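Local structure of prephenate dehydrogenase (Corynebacterium glutamicum ATCC 13032, 3KTD) at residues P10-G15 against Q63-E68; S83-V88 against N95-V100. The protein probably acts as an NAD(P)+-dependent prephenate dehydrogenase, oxidatively decarboxylating prephenate on the route to tyrosine. One frame throughout, in Å; residues are numbered along the deposited sequence.

Contact 1. Residues P10-G15 against Q63-E68; sequences PVCILG and QRAAAE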
loop_
_atom_site.group_PDB
_atom_site.type_symbol
_atom_site.label_atom_id
_atom_site.label_comp_id
_atom_site.label_asym_id
_atom_site.label_seq_id
_atom_site.Cartn_x
_atom_site.Cartn_y
_atom_site.Cartn_z
ATOM N N PRO A 10 -20.878 0.195 33.898
ATOM C CA PRO A 10 -21.422 -0.417 32.684
ATOM C C PRO A 10 -21.124 0.512 31.499
ATOM O O PRO A 10 -21.177 1.738 31.664
ATOM C CB PRO A 10 -22.924 -0.487 32.968
ATOM C CG PRO A 10 -23.172 0.615 33.954
ATOM C CD PRO A 10 -21.940 0.679 34.800
ATOM N N VAL A 11 -20.774 -0.057 30.344
ATOM C CA VAL A 11 -20.446 0.744 29.156
ATOM C C VAL A 11 -21.709 1.008 28.339
ATOM O O VAL A 11 -22.508 0.100 28.123
ATOM C CB VAL A 11 -19.381 0.052 28.271
ATOM C CG1 VAL A 11 -19.156 0.831 26.994
ATOM C CG2 VAL A 11 -18.075 -0.095 29.020
ATOM N N CYS A 12 -21.875 2.253 27.894
ATOM C CA CYS A 12 -23.031 2.675 27.086
ATOM C C CYS A 12 -22.577 3.214 25.712
ATOM O O CYS A 12 -22.105 4.351 25.614
ATOM C CB CYS A 12 -23.826 3.737 27.845
ATOM S SG CYS A 12 -25.261 4.408 26.979
ATOM N N ILE A 13 -22.741 2.406 24.659
ATOM C CA ILE A 13 -22.239 2.759 23.314
ATOM C C ILE A 13 -23.275 3.493 22.451
ATOM O O ILE A 13 -24.343 2.953 22.152
ATOM C CB ILE A 13 -21.754 1.508 22.542
ATOM C CG1 ILE A 13 -20.716 0.733 23.352
ATOM C CG2 ILE A 13 -21.141 1.916 21.215
ATOM C CD1 ILE A 13 -20.403 -0.629 22.814
ATOM N N LEU A 14 -22.951 4.720 22.051
ATOM C CA LEU A 14 -23.834 5.518 21.212
ATOM C C LEU A 14 -23.325 5.442 19.772
ATOM O O LEU A 14 -22.253 5.963 19.436
ATOM C CB LEU A 14 -23.905 6.955 21.724
ATOM C CG LEU A 14 -24.936 7.261 22.827
ATOM C CD1 LEU A 14 -25.244 6.074 23.739
ATOM C CD2 LEU A 14 -24.485 8.477 23.646
ATOM N N GLY A 15 -24.102 4.774 18.926
ATOM C CA GLY A 15 -23.683 4.474 17.568
ATOM C C GLY A 15 -23.158 3.051 17.564
ATOM O O GLY A 15 -22.225 2.730 18.313
ATOM N N GLN A 63 -30.950 8.600 29.627
ATOM C CA GLN A 63 -31.596 8.645 30.945
ATOM C C GLN A 63 -31.073 7.509 31.831
ATOM O O GLN A 63 -30.734 7.717 32.998
ATOM C CB GLN A 63 -33.116 8.546 30.801
ATOM C CG GLN A 63 -33.863 8.661 32.139
ATOM C CD GLN A 63 -35.382 8.573 31.992
ATOM O OE1 GLN A 63 -35.907 7.737 31.248
ATOM N NE2 GLN A 63 -36.094 9.433 32.721
ATOM N N ARG A 64 -31.014 6.315 31.246
ATOM C CA ARG A 64 -30.518 5.107 31.901
ATOM C C ARG A 64 -29.021 5.207 32.123
ATOM O O ARG A 64 -28.513 4.806 33.167
ATOM C CB ARG A 64 -30.829 3.882 31.028
ATOM C CG ARG A 64 -30.235 2.559 31.507
ATOM C CD ARG A 64 -30.588 1.432 30.548
ATOM N NE ARG A 64 -29.737 0.252 30.712
ATOM C CZ ARG A 64 -29.781 -0.827 29.927
ATOM N NH1 ARG A 64 -30.632 -0.898 28.905
ATOM N NH2 ARG A 64 -28.964 -1.846 30.160
ATOM N N ALA A 65 -28.312 5.727 31.127
ATOM C CA ALA A 65 -26.874 5.891 31.236
ATOM C C ALA A 65 -26.582 6.768 32.439
ATOM O O ALA A 65 -25.679 6.470 33.221
ATOM C CB ALA A 65 -26.306 6.503 29.971
ATOM N N ALA A 66 -27.365 7.835 32.589
ATOM C CA ALA A 66 -27.220 8.747 33.723
ATOM C C ALA A 66 -27.585 8.050 35.022
ATOM O O ALA A 66 -26.921 8.242 36.035
ATOM C CB ALA A 66 -28.065 9.996 33.533
ATOM N N ALA A 67 -28.626 7.225 34.991
ATOM C CA ALA A 67 -29.055 6.490 36.187
ATOM C C ALA A 67 -28.005 5.501 36.687
ATOM O O ALA A 67 -27.889 5.306 37.892
ATOM C CB ALA A 67 -30.365 5.761 35.921
ATOM N N GLU A 68 -27.242 4.896 35.771
ATOM C CA GLU A 68 -26.238 3.866 36.120
ATOM C C GLU A 68 -24.778 4.358 36.132
ATOM O O GLU A 68 -23.857 3.556 36.301
ATOM C CB GLU A 68 -26.350 2.685 35.145
ATOM C CG GLU A 68 -27.729 2.014 35.079
ATOM C CD GLU A 68 -27.804 0.859 34.067
ATOM O OE1 GLU A 68 -26.780 0.527 33.421
ATOM O OE2 GLU A 68 -28.900 0.278 33.920
#
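P10, just before strand 11-14, and C12 within it face E68, just after the last turn of helix 58-67, and A65 in that turn, with CA atoms 7.3 Å apart for P10 and E68 and 6.5 Å for C12 and A65, so the strand advances as the helix is read backwards. The CA-CB bonds of all four residues point toward the opposite segment, but no hydrogen bond crosses. The P10 ring lies at an oblique slant to the E68 side chain: its CG packs 3.6 Å from OE1 and also comes 3.8 Å from the backbone O of E68. Further in, C12 SG rests on A65 CB at 3.8 Å; its chi1 of 178° sets the sulfur opposite the backbone N and directs it at the helix. Helix 58-67 belongs to the connection that carries the chain from strand 54-55 past strands 34-37 and 11-14 to strand 71-74, the long crossover of a Rossmann fold. G15, next after the strand, opens a GxGxxG-type sequence, consistent with NAD(P) binding, and its positive phi of 98° suits glycine. E68, the first residue to depart from helical angles, extends its carboxylate back along the last turn. OE2 there forms a salt bridge with R64 NE at 3.3 Å, its hydrogen bond weak and bent to 143°, while the carboxylate carbon lies in the guanidinium plane at its edge. R64 NH2 makes a second salt bridge, to D53, and the guanidinium has a cation-pi contact with F35.

Contact 2. Residues S83-V88 against N95-V100; sequences SLLDAV and NGFTDV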
loop_
_atom_site.group_PDB
_atom_site.type_symbol
_atom_site.label_atom_id
_atom_site.label_comp_id
_atom_site.label_asym_id
_atom_site.label_seq_id
_atom_site.Cartn_x
_atom_site.Cartn_y
_atom_site.Cartn_z
ATOM N N SER A 83 -23.496 17.006 17.945
ATOM C CA SER A 83 -24.873 16.786 18.338
ATOM C C SER A 83 -24.946 15.758 19.469
ATOM O O SER A 83 -25.809 15.853 20.331
ATOM C CB SER A 83 -25.745 16.375 17.150
ATOM O OG SER A 83 -25.543 15.028 16.797
ATOM N N LEU A 84 -24.046 14.782 19.462
ATOM C CA LEU A 84 -24.005 13.785 20.536
ATOM C C LEU A 84 -23.406 14.380 21.822
ATOM O O LEU A 84 -23.778 13.983 22.923
ATOM C CB LEU A 84 -23.248 12.522 20.100
ATOM C CG LEU A 84 -24.052 11.374 19.474
ATOM C CD1 LEU A 84 -24.803 10.601 20.551
ATOM C CD2 LEU A 84 -25.012 11.847 18.395
ATOM N N LEU A 85 -22.479 15.324 21.684
ATOM C CA LEU A 85 -21.941 16.011 22.848
ATOM C C LEU A 85 -23.062 16.814 23.486
ATOM O O LEU A 85 -23.294 16.712 24.676
ATOM C CB LEU A 85 -20.790 16.939 22.470
ATOM C CG LEU A 85 -19.425 16.293 22.260
ATOM C CD1 LEU A 85 -18.457 17.300 21.652
ATOM C CD2 LEU A 85 -18.882 15.735 23.561
ATOM N N ASP A 86 -23.767 17.593 22.674
ATOM C CA ASP A 86 -24.899 18.385 23.145
ATOM C C ASP A 86 -25.987 17.507 23.751
ATOM O O ASP A 86 -26.623 17.896 24.738
ATOM C CB ASP A 86 -25.477 19.240 22.016
ATOM C CG ASP A 86 -24.535 20.354 21.578
ATOM O OD1 ASP A 86 -23.595 20.675 22.324
ATOM O OD2 ASP A 86 -24.730 20.912 20.481
ATOM N N ALA A 87 -26.195 16.325 23.182
ATOM C CA ALA A 87 -27.200 15.398 23.702
ATOM C C ALA A 87 -26.813 14.871 25.084
ATOM O O ALA A 87 -27.663 14.718 25.950
ATOM C CB ALA A 87 -27.407 14.238 22.734
ATOM N N VAL A 88 -25.525 14.591 25.264
ATOM C CA VAL A 88 -24.991 14.055 26.515
ATOM C C VAL A 88 -24.949 15.124 27.611
ATOM O O VAL A 88 -25.320 14.862 28.761
ATOM C CB VAL A 88 -23.567 13.475 26.299
ATOM C CG1 VAL A 88 -22.859 13.236 27.636
ATOM C CG2 VAL A 88 -23.637 12.207 25.479
ATOM N N ASN A 95 -22.103 12.098 33.706
ATOM C CA ASN A 95 -21.466 10.870 33.229
ATOM C C ASN A 95 -20.113 11.108 32.575
ATOM O O ASN A 95 -19.901 12.136 31.939
ATOM C CB ASN A 95 -22.353 10.154 32.211
ATOM C CG ASN A 95 -23.626 9.674 32.807
ATOM O OD1 ASN A 95 -24.428 10.470 33.289
ATOM N ND2 ASN A 95 -23.828 8.367 32.805
ATOM N N GLY A 96 -19.204 10.154 32.742
ATOM C CA GLY A 96 -17.935 10.166 32.016
ATOM C C GLY A 96 -18.175 9.681 30.588
ATOM O O GLY A 96 -19.158 8.975 30.334
ATOM N N PHE A 97 -17.299 10.056 29.652
ATOM C CA PHE A 97 -17.482 9.641 28.268
ATOM C C PHE A 97 -16.229 9.736 27.400
ATOM O O PHE A 97 -15.345 10.549 27.648
ATOM C CB PHE A 97 -18.609 10.456 27.623
ATOM C CG PHE A 97 -18.302 11.907 27.500
ATOM C CD1 PHE A 97 -18.551 12.775 28.560
ATOM C CD2 PHE A 97 -17.751 12.416 26.324
ATOM C CE1 PHE A 97 -18.261 14.132 28.450
ATOM C CE2 PHE A 97 -17.454 13.764 26.202
ATOM C CZ PHE A 97 -17.711 14.629 27.267
ATOM N N THR A 98 -16.186 8.909 26.356
ATOM C CA THR A 98 -15.067 8.878 25.429
ATOM C C THR A 98 -15.560 8.811 23.988
ATOM O O THR A 98 -16.721 8.496 23.749
ATOM C CB THR A 98 -14.146 7.688 25.730
ATOM O OG1 THR A 98 -12.997 7.744 24.878
ATOM C CG2 THR A 98 -14.875 6.368 25.544
ATOM N N ASP A 99 -14.684 9.135 23.040
ATOM C CA ASP A 99 -15.018 9.094 21.615
ATOM C C ASP A 99 -14.078 8.131 20.892
ATOM O O ASP A 99 -13.180 7.577 21.504
ATOM C CB ASP A 99 -14.911 10.482 20.987
ATOM C CG ASP A 99 -13.478 10.887 20.696
ATOM O OD1 ASP A 99 -12.690 11.026 21.652
ATOM O OD2 ASP A 99 -13.146 11.080 19.507
ATOM N N VAL A 100 -14.271 7.952 19.589
ATOM C CA VAL A 100 -13.447 7.017 18.812
ATOM C C VAL A 100 -12.858 7.614 17.518
ATOM O O VAL A 100 -12.304 6.895 16.688
ATOM C CB VAL A 100 -14.275 5.801 18.445
ATOM C CG1 VAL A 100 -14.828 5.151 19.711
ATOM C CG2 VAL A 100 -15.385 6.212 17.493
#
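F97 of strand 97-99 sends its ring toward L85 and V88 on helix 78-91, and all of the direct contact is apolar. The bond from CA to CB points toward the helix; from CB, CG turns into the space between the backbone N and the carbonyl carbon (chi1 65°), and chi2 of -86° stands the ring nearly upright to the CA-CB-CG plane. On one side of the ring CD1 approaches V88 CG1 loosely, at 4.4 Å, and the backbone O of N95 lies in the ring plane at its edge. On the other side CE2 packs 3.6 Å from L85 CD2. The same methyl is 4.0 Å from CZ, the ring tip, and the methyls L85 CD2 and V88 CG1 both lie obliquely to the ring. These are the helix and second strand of the beta-alpha-beta unit 71-74, 78-91, 97-99 of the Rossmann-type domain; the F97 ring and the leucine and valine methyls pack the helix against the sheet. The L85 and F97 side chains run at about a right angle to each other, the leucine presenting only its CD2 branch. M116 touches all three side chains, and the Y120 ring meets that of F97 with planes about 35° apart.

Overall arrangement
Contacts 1 and 2 dock two helices, 58-67 and 78-91, onto one face of the same sheet, on strands 11-14 and 97-99, which are separated by strand 71-74. Their centres lie about 10 Å apart. Contact 2 is wholly buried and purely apolar; contact 1 is partly buried, with a sulfur-methyl contact inside and a proline beside a salt-bridged carboxylate toward the helix end. The two are joined directly: N95 ND2 gives a weak hydrogen bond to A65 O, linking the C-terminal turn of helix 58-67 to the loop before strand 97-99, while L14 CD2 packs on L84 CD1 of helix 78-91, 3.8 Å away.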